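Local structure of hydrolase, HAD superfamily, subfamily III A (Legionella pneumophila, 3N1U) at residues 124-129 / 144-149; 18-23 / 110-115; 14-19 / 129-134; 135-140 / 151-156. The protein probably hydrolyses 3-deoxy-D-manno-octulosonate 8-phosphate to 3-deoxy-D-manno-octulosonate and inorganic phosphate, a step in lipopolysaccharide biosynthesis, with a divalent metal ion as cofactor. All coordinates share one frame; numbering follows the deposited sequence. Where two conformers were deposited one is given.

Contact 1 of 4, residues 124-129 / 144-149; sequences PLIQQV and EFADWR. With CA (calcium ion), chain C.
I126 and A146 bring two helix ends together. The CG2 branch of I126 lies opposite the backbone N (chi1 -80° puts CG1 beside that N instead), and it rests 3.7 Å from A146 CA, a close fit suited to a small alanine. I126 CG1 faces Y115 of the neighbouring strand, so both branches of this buried isoleucine find apolar company. Nearer the surface, Q127 runs out as an extended chain, which carries its amide to F145. There Q127 NE2 lies 3.6 Å from F145 CD1 in an oblique approach, amide and ring planes turned 54° apart; E144 CG lies over one face of the ring, offset toward its rim. Between the segments a calcium ion is gripped by both carboxylate oxygens of D147, OD1 at 2.6 Å and OD2 at 2.8 Å. D147 OD2 also accepts a hydrogen bond from G132 N, which steadies the carboxylate. Water 1, on the metal, donates to I126 O (3.1 Å) and to F145 O (2.7 Å), so one metal-bound water bridges the two helix ends directly. Water 3, another metal ligand, donates to V129 O. Carbonyls at helix C-termini probably suit the hydration shell of a cation. With D147 as bidentate ligand and four bound waters, this second calcium site lies apart from the D25, D27 and D118 metal site of the HAD fold.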
loop_
_atom_site.group_PDB
_atom_site.type_symbol
_atom_site.label_atom_id
_atom_site.label_comp_id
_atom_site.label_asym_id
_atom_site.label_seq_id
_atom_site.Cartn_x
_atom_site.Cartn_y
_atom_site.Cartn_z
ATOM N N PRO A 124 -17.809 20.949 -8.870
ATOM C CA PRO A 124 -18.705 22.102 -8.614
ATOM C C PRO A 124 -18.785 22.477 -7.134
ATOM O O PRO A 124 -18.975 23.649 -6.836
ATOM C CB PRO A 124 -20.074 21.593 -9.077
ATOM C CG PRO A 124 -19.754 20.444 -10.065
ATOM C CD PRO A 124 -18.516 19.825 -9.524
ATOM N N LEU A 125 -18.690 21.492 -6.225
ATOM C CA LEU A 125 -18.662 21.785 -4.804
ATOM C C LEU A 125 -17.346 22.443 -4.383
ATOM O O LEU A 125 -17.333 23.438 -3.651
ATOM C CB LEU A 125 -18.994 20.535 -3.975
ATOM C CG LEU A 125 -20.416 19.996 -4.262
ATOM C CD1 LEU A 125 -20.734 19.026 -3.146
ATOM C CD2 LEU A 125 -21.442 21.119 -4.279
ATOM N N ILE A 126 -16.239 21.926 -4.891
ATOM C CA ILE A 126 -14.945 22.505 -4.611
ATOM C C ILE A 126 -14.882 24.005 -5.043
ATOM O O ILE A 126 -14.334 24.837 -4.333
ATOM C CB ILE A 126 -13.872 21.669 -5.294
ATOM C CG1 ILE A 126 -13.594 20.435 -4.429
ATOM C CG2 ILE A 126 -12.557 22.463 -5.435
ATOM C CD1 ILE A 126 -12.674 19.447 -5.131
ATOM N N GLN A 127 -15.463 24.326 -6.190
ATOM C CA GLN A 127 -15.488 25.723 -6.687
ATOM C C GLN A 127 -16.481 26.618 -5.946
ATOM O O GLN A 127 -16.253 27.847 -5.811
ATOM C CB GLN A 127 -15.773 25.722 -8.186
ATOM C CG GLN A 127 -14.682 24.979 -8.928
ATOM C CD GLN A 127 -14.787 25.080 -10.456
ATOM O OE1 GLN A 127 -15.564 24.364 -11.096
ATOM N NE2 GLN A 127 -13.955 25.935 -11.041
ATOM N N GLN A 128 -17.560 26.028 -5.432
ATOM C CA GLN A 128 -18.621 26.839 -4.781
ATOM C C GLN A 128 -18.335 27.236 -3.333
ATOM O O GLN A 128 -18.670 28.338 -2.915
ATOM C CB GLN A 128 -19.947 26.068 -4.811
ATOM C CG GLN A 128 -21.159 26.949 -4.548
ATOM C CD GLN A 128 -22.431 26.191 -4.839
ATOM O OE1 GLN A 128 -22.400 24.973 -5.111
ATOM N NE2 GLN A 128 -23.545 26.871 -4.740
ATOM N N VAL A 129 -17.716 26.342 -2.553
ATOM C CA VAL A 129 -17.529 26.550 -1.093
ATOM C C VAL A 129 -16.399 27.504 -0.794
ATOM O O VAL A 129 -15.642 27.873 -1.703
ATOM C CB VAL A 129 -17.270 25.203 -0.344
ATOM C CG1 VAL A 129 -18.479 24.236 -0.548
ATOM C CG2 VAL A 129 -15.948 24.544 -0.804
ATOM N N GLU A 144 -6.226 21.311 -10.451
ATOM C CA GLU A 144 -6.173 22.632 -11.102
ATOM C C GLU A 144 -7.070 23.715 -10.469
ATOM O O GLU A 144 -6.647 24.883 -10.339
ATOM C CB GLU A 144 -6.459 22.486 -12.605
ATOM C CG GLU A 144 -6.334 23.809 -13.386
ATOM C CD GLU A 144 -6.810 23.667 -14.828
ATOM O OE1 GLU A 144 -6.886 22.531 -15.337
ATOM O OE2 GLU A 144 -7.141 24.699 -15.442
ATOM N N PHE A 145 -8.302 23.353 -10.110
ATOM C CA PHE A 145 -9.328 24.332 -9.799
ATOM C C PHE A 145 -9.590 24.491 -8.277
ATOM O O PHE A 145 -10.325 25.387 -7.865
ATOM C CB PHE A 145 -10.635 24.073 -10.580
ATOM C CG PHE A 145 -10.543 24.419 -12.068
ATOM C CD1 PHE A 145 -10.667 25.749 -12.514
ATOM C CD2 PHE A 145 -10.328 23.421 -13.012
ATOM C CE1 PHE A 145 -10.571 26.061 -13.896
ATOM C CE2 PHE A 145 -10.228 23.700 -14.382
ATOM C CZ PHE A 145 -10.346 25.018 -14.830
ATOM N N ALA A 146 -8.972 23.631 -7.452
ATOM C CA ALA A 146 -9.122 23.735 -6.015
ATOM C C ALA A 146 -8.438 24.985 -5.459
ATOM O O ALA A 146 -7.489 25.488 -6.056
ATOM C CB ALA A 146 -8.505 22.451 -5.350
ATOM N N ASP A 147 -8.896 25.481 -4.310
ATOM C CA ASP A 147 -8.187 26.579 -3.637
ATOM C C ASP A 147 -6.844 26.164 -3.075
ATOM O O ASP A 147 -5.949 26.998 -2.910
ATOM C CB ASP A 147 -9.029 27.118 -2.500
ATOM C CG ASP A 147 -10.313 27.735 -2.995
ATOM O OD1 ASP A 147 -10.242 28.550 -3.938
ATOM O OD2 ASP A 147 -11.395 27.336 -2.512
ATOM N N TRP A 148 -6.710 24.876 -2.765
ATOM C CA TRP A 148 -5.541 24.337 -2.048
ATOM C C TRP A 148 -5.479 22.849 -2.270
ATOM O O TRP A 148 -6.496 22.202 -2.490
ATOM C CB TRP A 148 -5.696 24.608 -0.536
ATOM C CG TRP A 148 -4.477 24.246 0.321
ATOM C CD1 TRP A 148 -3.233 24.764 0.208
ATOM C CD2 TRP A 148 -4.434 23.318 1.429
ATOM N NE1 TRP A 148 -2.396 24.214 1.159
ATOM C CE2 TRP A 148 -3.106 23.324 1.921
ATOM C CE3 TRP A 148 -5.394 22.484 2.054
ATOM C CZ2 TRP A 148 -2.678 22.511 3.013
ATOM C CZ3 TRP A 148 -4.969 21.661 3.142
ATOM C CH2 TRP A 148 -3.622 21.698 3.605
ATOM N N ARG A 149 -4.286 22.293 -2.201
ATOM C CA ARG A 149 -4.141 20.849 -2.262
ATOM C C ARG A 149 -3.319 20.380 -1.089
ATOM O O ARG A 149 -2.409 21.097 -0.609
ATOM C CB ARG A 149 -3.462 20.409 -3.582
ATOM C CG ARG A 149 -1.989 20.812 -3.690
ATOM C CD ARG A 149 -1.444 20.258 -5.015
ATOM N NE ARG A 149 -1.966 21.040 -6.139
ATOM C CZ ARG A 149 -1.591 20.854 -7.411
ATOM N NH1 ARG A 149 -0.703 19.899 -7.714
ATOM N NH2 ARG A 149 -2.085 21.636 -8.369
HETATM CA CA CA C . -12.712 28.549 -4.652
HETATM O O HOH W 1 -12.100 26.311 -5.993
HETATM O O HOH W 2 -14.042 27.399 -3.959
HETATM O O HOH W 3 -14.377 29.952 -3.211
HETATM O O HOH W 4 -12.228 30.515 -4.868
#

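Contact 2 of 4, residues 18-23 / 110-115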
loop_
_atom_site.group_PDB
_atom_site.type_symbol
_atom_site.label_atom_id
_atom_site.label_comp_id
_atom_site.label_asym_id
_atom_site.label_seq_id
_atom_site.Cartn_x
_atom_site.Cartn_y
_atom_site.Cartn_z
ATOM N N LYS A 18 -12.998 31.015 8.387
ATOM C CA LYS A 18 -14.464 31.133 8.301
ATOM C C LYS A 18 -15.202 29.811 8.436
ATOM O O LYS A 18 -16.465 29.757 8.520
ATOM C CB LYS A 18 -14.840 31.786 6.946
ATOM C CG LYS A 18 -14.375 33.248 6.887
ATOM C CD LYS A 18 -14.275 33.697 5.462
ATOM C CE LYS A 18 -15.495 34.429 5.056
ATOM N NZ LYS A 18 -15.463 34.513 3.573
ATOM N N ILE A 19 -14.432 28.734 8.427
ATOM C CA ILE A 19 -15.031 27.422 8.207
ATOM C C ILE A 19 -15.832 26.927 9.423
ATOM O O ILE A 19 -15.312 26.845 10.534
ATOM C CB ILE A 19 -13.971 26.385 7.814
ATOM C CG1 ILE A 19 -13.252 26.758 6.498
ATOM C CG2 ILE A 19 -14.626 25.014 7.667
ATOM C CD1 ILE A 19 -14.158 27.135 5.249
ATOM N N LYS A 20 -17.100 26.601 9.197
ATOM C CA LYS A 20 -17.957 26.108 10.245
ATOM C C LYS A 20 -18.394 24.662 9.955
ATOM O O LYS A 20 -18.985 24.013 10.818
ATOM C CB LYS A 20 -19.188 27.026 10.387
ATOM C CG LYS A 20 -18.781 28.336 11.103
ATOM C CD LYS A 20 -19.939 29.205 11.487
ATOM C CE LYS A 20 -19.399 30.224 12.510
ATOM N NZ LYS A 20 -20.467 31.135 12.986
ATOM N N CYS A 21 -18.110 24.163 8.759
ATOM C CA CYS A 21 -18.383 22.748 8.450
ATOM C C CYS A 21 -17.381 22.270 7.437
ATOM O O CYS A 21 -17.178 22.935 6.408
ATOM C CB CYS A 21 -19.814 22.599 7.894
ATOM S SG CYS A 21 -20.262 20.873 7.426
ATOM N N LEU A 22 -16.718 21.129 7.705
ATOM C CA LEU A 22 -15.940 20.435 6.654
ATOM C C LEU A 22 -16.763 19.274 6.033
ATOM O O LEU A 22 -17.309 18.420 6.775
ATOM C CB LEU A 22 -14.602 19.862 7.246
ATOM C CG LEU A 22 -13.864 18.951 6.238
ATOM C CD1 LEU A 22 -13.409 19.736 4.974
ATOM C CD2 LEU A 22 -12.638 18.306 6.942
ATOM N N ILE A 23 -16.834 19.228 4.702
ATOM C CA ILE A 23 -17.488 18.157 3.990
ATOM C C ILE A 23 -16.403 17.324 3.292
ATOM O O ILE A 23 -15.502 17.879 2.620
ATOM C CB ILE A 23 -18.448 18.658 2.843
ATOM C CG1 ILE A 23 -19.424 19.757 3.353
ATOM C CG2 ILE A 23 -19.232 17.499 2.286
ATOM C CD1 ILE A 23 -20.125 20.531 2.187
ATOM N N ASP A 110 -22.157 29.782 1.832
ATOM C CA ASP A 110 -21.217 28.953 0.992
ATOM C C ASP A 110 -19.787 29.082 1.542
ATOM O O ASP A 110 -19.041 28.083 1.664
ATOM C CB ASP A 110 -21.194 29.375 -0.500
ATOM C CG ASP A 110 -22.483 28.999 -1.285
ATOM O OD1 ASP A 110 -23.011 27.889 -1.117
ATOM O OD2 ASP A 110 -22.974 29.840 -2.052
ATOM N N ASP A 111 -19.406 30.299 1.935
ATOM C CA ASP A 111 -18.029 30.497 2.325
ATOM C C ASP A 111 -17.708 29.967 3.737
ATOM O O ASP A 111 -16.580 30.060 4.176
ATOM C CB ASP A 111 -17.550 31.941 2.098
ATOM C CG ASP A 111 -18.182 32.956 3.061
ATOM O OD1 ASP A 111 -19.026 32.587 3.895
ATOM O OD2 ASP A 111 -17.812 34.153 2.979
ATOM N N GLU A 112 -18.683 29.358 4.409
ATOM C CA GLU A 112 -18.439 28.768 5.723
ATOM C C GLU A 112 -18.268 27.263 5.624
ATOM O O GLU A 112 -18.042 26.586 6.648
ATOM C CB GLU A 112 -19.584 29.114 6.689
ATOM C CG GLU A 112 -19.726 30.660 6.899
ATOM C CD GLU A 112 -20.843 31.011 7.855
ATOM O OE1 GLU A 112 -22.022 30.735 7.550
ATOM O OE2 GLU A 112 -20.537 31.568 8.913
ATOM N N PHE A 113 -18.366 26.745 4.399
ATOM C CA PHE A 113 -18.042 25.334 4.132
ATOM C C PHE A 113 -16.624 25.161 3.567
ATOM O O PHE A 113 -16.176 25.990 2.745
ATOM C CB PHE A 113 -19.021 24.764 3.075
ATOM C CG PHE A 113 -20.371 24.473 3.607
ATOM C CD1 PHE A 113 -20.613 23.295 4.330
ATOM C CD2 PHE A 113 -21.430 25.396 3.397
ATOM C CE1 PHE A 113 -21.878 23.043 4.858
ATOM C CE2 PHE A 113 -22.700 25.134 3.910
ATOM C CZ PHE A 113 -22.914 23.955 4.649
ATOM N N ALA A 114 -15.940 24.088 3.999
ATOM C CA ALA A 114 -14.816 23.526 3.256
ATOM C C ALA A 114 -15.274 22.216 2.631
ATOM O O ALA A 114 -16.184 21.547 3.174
ATOM C CB ALA A 114 -13.569 23.318 4.220
ATOM N N TYR A 115 -14.623 21.806 1.523
ATOM C CA TYR A 115 -14.940 20.570 0.838
ATOM C C TYR A 115 -13.640 19.990 0.286
ATOM O O TYR A 115 -12.817 20.733 -0.328
ATOM C CB TYR A 115 -15.908 20.827 -0.361
ATOM C CG TYR A 115 -16.362 19.514 -0.985
ATOM C CD1 TYR A 115 -15.522 18.757 -1.808
ATOM C CD2 TYR A 115 -17.622 19.004 -0.713
ATOM C CE1 TYR A 115 -15.960 17.556 -2.371
ATOM C CE2 TYR A 115 -18.050 17.823 -1.258
ATOM C CZ TYR A 115 -17.218 17.104 -2.084
ATOM O OH TYR A 115 -17.689 15.920 -2.600
HETATM O O HOH W 5 -17.890 31.762 9.640
#
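D111 meets K18 where two parallel neighbouring strands, 21-24 and 113-117, enter the central sheet of the Rossmann-like HAD fold. K18 NZ and D111 OD2 form a salt bridge whose modelled separation is very short and doubtful in detail; the lysine chain bends at chi3 (97°) to reach the carboxylate. At E112 the carbonyl serves two donors, K20 N at 2.7 Å and C21 N at 3.2 Å, and so starts the strand pairing. The E112 side chain runs beside that of K20, pointing the same way; E112 OE2 also takes a bond from water 5, which bridges to K18 O, while E112 OE1 is held by N109 N. F113 lies on the same sheet face as C21 and I23, beneath helix 96-106. C21 SG, opposite its own backbone N (chi1 178°), comes 3.7 Å from F113 CE1 in an oblique sulfur-aromatic contact, and I23 CD1 approaches F113 CD1 to 3.5 Å. A114 N donates to C21 O and A114 O accepts from I23 N, each at 2.9 Å, the alternation expected of parallel strands. On the other face the small A114 CB fits between L22 CD1 and I19 CG2, side chains that pack against helix 158-169. Y115, whose OH is bonded to D122 and K95, lays one ring face under I23 O, and its CD2 lies 3.7 Å from I23 CB.

Contact 3 of 4, residues 14-19 / 129-134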
loop_
_atom_site.group_PDB
_atom_site.type_symbol
_atom_site.label_atom_id
_atom_site.label_comp_id
_atom_site.label_asym_id
_atom_site.label_seq_id
_atom_site.Cartn_x
_atom_site.Cartn_y
_atom_site.Cartn_z
ATOM N N GLU A 14 -7.212 33.062 5.745
ATOM C CA GLU A 14 -8.493 33.787 5.790
ATOM C C GLU A 14 -9.700 32.931 5.339
ATOM O O GLU A 14 -10.788 33.055 5.907
ATOM C CB GLU A 14 -8.434 35.092 4.990
ATOM C CG GLU A 14 -7.471 36.133 5.592
ATOM C CD GLU A 14 -7.819 36.529 7.044
ATOM O OE1 GLU A 14 -8.998 36.872 7.314
ATOM O OE2 GLU A 14 -6.912 36.513 7.907
ATOM N N LYS A 15 -9.537 32.112 4.307
ATOM C CA LYS A 15 -10.586 31.125 3.965
ATOM C C LYS A 15 -10.884 30.139 5.105
ATOM O O LYS A 15 -12.052 29.878 5.440
ATOM C CB LYS A 15 -10.269 30.365 2.677
ATOM C CG LYS A 15 -10.084 31.237 1.418
ATOM C CD LYS A 15 -9.636 30.349 0.255
ATOM C CE LYS A 15 -9.815 31.062 -1.064
ATOM N NZ LYS A 15 -11.243 30.886 -1.522
ATOM N N ALA A 16 -9.826 29.595 5.704
ATOM C CA ALA A 16 -9.951 28.595 6.733
ATOM C C ALA A 16 -10.530 29.157 8.034
ATOM O O ALA A 16 -11.174 28.409 8.812
ATOM C CB ALA A 16 -8.556 27.936 7.007
ATOM N N LYS A 17 -10.270 30.447 8.305
ATOM C CA LYS A 17 -10.822 31.094 9.506
ATOM C C LYS A 17 -12.343 31.100 9.548
ATOM O O LYS A 17 -12.922 31.181 10.630
ATOM C CB LYS A 17 -10.325 32.552 9.626
ATOM C CG LYS A 17 -8.918 32.672 10.190
ATOM C CD LYS A 17 -8.456 34.119 10.144
ATOM C CE LYS A 17 -7.029 34.254 10.642
ATOM N NZ LYS A 17 -6.784 35.672 11.094
ATOM N N LYS A 18 -12.998 31.015 8.387
ATOM C CA LYS A 18 -14.464 31.133 8.301
ATOM C C LYS A 18 -15.202 29.811 8.436
ATOM O O LYS A 18 -16.465 29.757 8.520
ATOM C CB LYS A 18 -14.840 31.786 6.946
ATOM C CG LYS A 18 -14.375 33.248 6.887
ATOM C CD LYS A 18 -14.275 33.697 5.462
ATOM C CE LYS A 18 -15.495 34.429 5.056
ATOM N NZ LYS A 18 -15.463 34.513 3.573
ATOM N N ILE A 19 -14.432 28.734 8.427
ATOM C CA ILE A 19 -15.031 27.422 8.207
ATOM C C ILE A 19 -15.832 26.927 9.423
ATOM O O ILE A 19 -15.312 26.845 10.534
ATOM C CB ILE A 19 -13.971 26.385 7.814
ATOM C CG1 ILE A 19 -13.252 26.758 6.498
ATOM C CG2 ILE A 19 -14.626 25.014 7.667
ATOM C CD1 ILE A 19 -14.158 27.135 5.249
ATOM N N VAL A 129 -17.716 26.342 -2.553
ATOM C CA VAL A 129 -17.529 26.550 -1.093
ATOM C C VAL A 129 -16.399 27.504 -0.794
ATOM O O VAL A 129 -15.642 27.873 -1.703
ATOM C CB VAL A 129 -17.270 25.203 -0.344
ATOM C CG1 VAL A 129 -18.479 24.236 -0.548
ATOM C CG2 VAL A 129 -15.948 24.544 -0.804
ATOM N N GLY A 130 -16.260 27.906 0.466
ATOM C CA GLY A 130 -15.229 28.887 0.830
ATOM C C GLY A 130 -13.827 28.326 0.656
ATOM O O GLY A 130 -12.895 29.033 0.232
ATOM N N LEU A 131 -13.661 27.043 0.999
ATOM C CA LEU A 131 -12.347 26.419 0.955
ATOM C C LEU A 131 -12.451 25.044 0.268
ATOM O O LEU A 131 -12.844 24.038 0.878
ATOM C CB LEU A 131 -11.720 26.320 2.385
ATOM C CG LEU A 131 -10.336 25.602 2.489
ATOM C CD1 LEU A 131 -9.276 26.187 1.524
ATOM C CD2 LEU A 131 -9.865 25.791 3.944
ATOM N N GLY A 132 -12.191 25.033 -1.035
ATOM C CA GLY A 132 -12.339 23.818 -1.869
ATOM C C GLY A 132 -10.960 23.198 -1.930
ATOM O O GLY A 132 -9.994 23.860 -2.315
ATOM N N VAL A 133 -10.871 21.928 -1.541
ATOM C CA VAL A 133 -9.569 21.262 -1.377
ATOM C C VAL A 133 -9.420 20.000 -2.213
ATOM O O VAL A 133 -10.351 19.181 -2.306
ATOM C CB VAL A 133 -9.244 20.962 0.113
ATOM C CG1 VAL A 133 -7.855 20.265 0.249
ATOM C CG2 VAL A 133 -9.279 22.314 0.953
ATOM N N ALA A 134 -8.243 19.859 -2.816
ATOM C CA ALA A 134 -7.900 18.625 -3.539
ATOM C C ALA A 134 -6.932 17.788 -2.715
ATOM O O ALA A 134 -5.962 18.309 -2.204
ATOM C CB ALA A 134 -7.271 18.935 -4.910
#
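K15 and G130 join the last turns of helix 3-17 to the beginning of strand 131-134, an inner strand of the parallel sheet in this Rossmann-like HAD fold. The polar part of the contact is one hydrogen bond: K15 NZ donates to G130 O over 3.0 Å, with a C=O...N angle of 162°. The lysine's methylenes run past the G130 carbonyl, K15 CD lying 3.5 Å from G130 O, and the turn at chi4 (-84°) brings NZ back onto that oxygen. A long flexible residue suits this partly exposed edge of the contact. The ammonium group also lies near the carboxylate of D147, which binds a calcium ion, so the negative charge of D147 probably offsets the closeness of the two cations. Within the helix, K17 NZ and E14 OE2 form a salt bridge whose hydrogen bond is weak, on the side turned from the strand. The apolar part centres on L131, whose CG stands opposite the backbone N (chi1 177°) and thus reaches the helix. A16, small enough for the strand to approach closely, also touches A169 of helix 158-169 and offers both CA and CB to L131 CD2, each at 4.0 Å. I19, buried just beyond the helix and packed on I166, crosses L131 at about a right angle, with I19 CD1 3.8 Å from L131 CB.

Contact 4 of 4, residues 135-140 / 151-156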
loop_
_atom_site.group_PDB
_atom_site.type_symbol
_atom_site.label_atom_id
_atom_site.label_comp_id
_atom_site.label_asym_id
_atom_site.label_seq_id
_atom_site.Cartn_x
_atom_site.Cartn_y
_atom_site.Cartn_z
ATOM N N VAL A 135 -7.219 16.491 -2.561
ATOM C CA VAL A 135 -6.142 15.544 -2.096
ATOM C C VAL A 135 -5.029 15.511 -3.156
ATOM O O VAL A 135 -5.262 15.834 -4.345
ATOM C CB VAL A 135 -6.682 14.109 -1.797
ATOM C CG1 VAL A 135 -7.682 14.167 -0.588
ATOM C CG2 VAL A 135 -7.350 13.446 -3.030
ATOM N N SER A 136 -3.797 15.153 -2.761
ATOM C CA SER A 136 -2.697 15.282 -3.725
ATOM C C SER A 136 -2.849 14.308 -4.892
ATOM O O SER A 136 -2.280 14.527 -5.931
ATOM C CB SER A 136 -1.316 15.091 -3.061
ATOM O OG SER A 136 -1.096 13.758 -2.667
ATOM N N ASN A 137 -3.588 13.206 -4.702
ATOM C CA ASN A 137 -3.757 12.183 -5.757
ATOM C C ASN A 137 -5.036 12.469 -6.599
ATOM O O ASN A 137 -5.522 11.586 -7.338
ATOM C CB ASN A 137 -3.910 10.771 -5.090
ATOM C CG ASN A 137 -4.968 10.774 -4.014
ATOM O OD1 ASN A 137 -4.908 11.574 -3.129
ATOM N ND2 ASN A 137 -5.997 9.901 -4.111
ATOM N N ALA A 138 -5.597 13.671 -6.473
ATOM C CA ALA A 138 -6.810 14.008 -7.221
ATOM C C ALA A 138 -6.550 14.032 -8.712
ATOM O O ALA A 138 -5.377 14.180 -9.152
ATOM C CB ALA A 138 -7.387 15.389 -6.767
ATOM N N VAL A 139 -7.632 13.932 -9.506
ATOM C CA VAL A 139 -7.489 13.966 -10.964
ATOM C C VAL A 139 -7.047 15.377 -11.389
ATOM O O VAL A 139 -7.245 16.365 -10.643
ATOM C CB VAL A 139 -8.774 13.514 -11.707
ATOM C CG1 VAL A 139 -9.159 12.066 -11.186
ATOM C CG2 VAL A 139 -9.923 14.559 -11.550
ATOM N N PRO A 140 -6.443 15.486 -12.570
ATOM C CA PRO A 140 -5.846 16.784 -12.936
ATOM C C PRO A 140 -6.730 18.066 -12.839
ATOM O O PRO A 140 -6.256 19.109 -12.324
ATOM C CB PRO A 140 -5.346 16.528 -14.370
ATOM C CG PRO A 140 -4.908 15.028 -14.312
ATOM C CD PRO A 140 -6.067 14.404 -13.523
ATOM N N GLU A 151 -0.577 17.857 0.900
ATOM C CA GLU A 151 0.675 17.183 0.552
ATOM C C GLU A 151 0.379 15.709 0.497
ATOM O O GLU A 151 0.839 14.997 -0.393
ATOM C CB GLU A 151 1.773 17.464 1.592
ATOM C CG GLU A 151 2.112 18.958 1.718
ATOM C CD GLU A 151 2.844 19.512 0.492
ATOM O OE1 GLU A 151 4.095 19.412 0.468
ATOM O OE2 GLU A 151 2.180 20.075 -0.433
ATOM N N ARG A 152 -0.359 15.222 1.489
ATOM C CA ARG A 152 -0.634 13.798 1.571
ATOM C C ARG A 152 -1.732 13.337 0.615
ATOM O O ARG A 152 -2.551 14.153 0.158
ATOM C CB ARG A 152 -0.947 13.403 3.029
ATOM C CG ARG A 152 0.293 13.511 3.940
ATOM C CD ARG A 152 -0.121 13.844 5.392
ATOM N NE ARG A 152 0.986 14.250 6.291
ATOM C CZ ARG A 152 1.356 15.514 6.519
ATOM N NH1 ARG A 152 0.724 16.524 5.918
ATOM N NH2 ARG A 152 2.329 15.793 7.398
ATOM N N THR A 153 -1.771 12.027 0.345
ATOM C CA THR A 153 -2.754 11.413 -0.545
ATOM C C THR A 153 -3.976 10.978 0.289
ATOM O O THR A 153 -3.887 10.888 1.528
ATOM C CB THR A 153 -2.193 10.180 -1.351
ATOM O OG1 THR A 153 -1.844 9.174 -0.414
ATOM C CG2 THR A 153 -0.892 10.558 -2.174
ATOM N N GLY A 154 -5.103 10.768 -0.393
ATOM C CA GLY A 154 -6.379 10.292 0.219
ATOM C C GLY A 154 -6.095 8.998 0.981
ATOM O O GLY A 154 -5.326 8.107 0.498
ATOM N N GLY A 155 -6.755 8.860 2.143
ATOM C CA GLY A 155 -6.528 7.730 3.063
ATOM C C GLY A 155 -5.181 7.618 3.714
ATOM O O GLY A 155 -4.852 6.598 4.268
ATOM N N ARG A 156 -4.355 8.656 3.632
ATOM C CA ARG A 156 -3.048 8.561 4.237
ATOM C C ARG A 156 -2.797 9.728 5.188
ATOM O O ARG A 156 -1.652 9.975 5.561
ATOM C CB ARG A 156 -1.956 8.528 3.169
ATOM C CG ARG A 156 -2.071 7.340 2.248
ATOM C CD ARG A 156 -1.958 6.066 3.060
ATOM N NE ARG A 156 -1.791 4.884 2.210
ATOM C CZ ARG A 156 -2.775 4.058 1.873
ATOM N NH1 ARG A 156 -4.016 4.300 2.283
ATOM N NH2 ARG A 156 -2.506 3.003 1.105
#
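The backbones approach most closely at S136 and T153, whose CA atoms are 5.0 Å apart, and a weak hydrogen bond from S136 N to R152 O (3.3 Å) links two loops that each fold into a tight turn, type I from V135 to A138 and type II from T153 to R156. G155 adopts a positive phi of 65°, a conformation that glycine takes easily. The hydroxyl of S136, placed between its own N and carbonyl carbon (chi1 70°), stands 3.2 Å from both E151 O and R152 O; these bonds are weak, and its one proton cannot be assigned to either. T153 CG2 lies close against S136 OG, flanking the hydroxyl beside the two carbonyls. N137 makes the stronger link: G154 N donates to N137 OD1 over 2.9 Å at 169°, with the donor above the carbonyl plane of the amide rather than on a lone pair. Asparagine suits this place because its other end, ND2, can reach G28 O in a weak bond. Both loops follow strands at the C-terminal edge of the sheet, where HAD phosphatases keep their active site, and V135 packs on V29 and on D118, which with D25 and D27 binds the active-site calcium. V135 CB meets the backbone of G154, 4.0 Å from G154 N, a glycine letting the chains come close. The segments also reach neighbouring subunits: N137 O accepts a bond from Q50 NE2 of a second subunit, and R156 packs on L34 of a third.

Overall arrangement
From the N terminus, contacts 3 and 2 start almost together, sharing K18 and I19 at the passage from helix 3-17 to strand 21-24. Contact 2 closes its long loop first, at strand 113-117; contact 3 closes a slightly longer one at strand 131-134, the next strand of the sheet. Contact 1 opens on helix 123-128 before contact 3 has closed and ends at strand 148-149, so the two cross and share V129. Contact 4 opens inside the loop of contact 1 and closes after it, so these also cross, whereas it follows contacts 2 and 3 in series. Contact 2 pairs sheet strands, contact 3 adds the first helix, contact 1 joins two helix ends, and contact 4 joins loops.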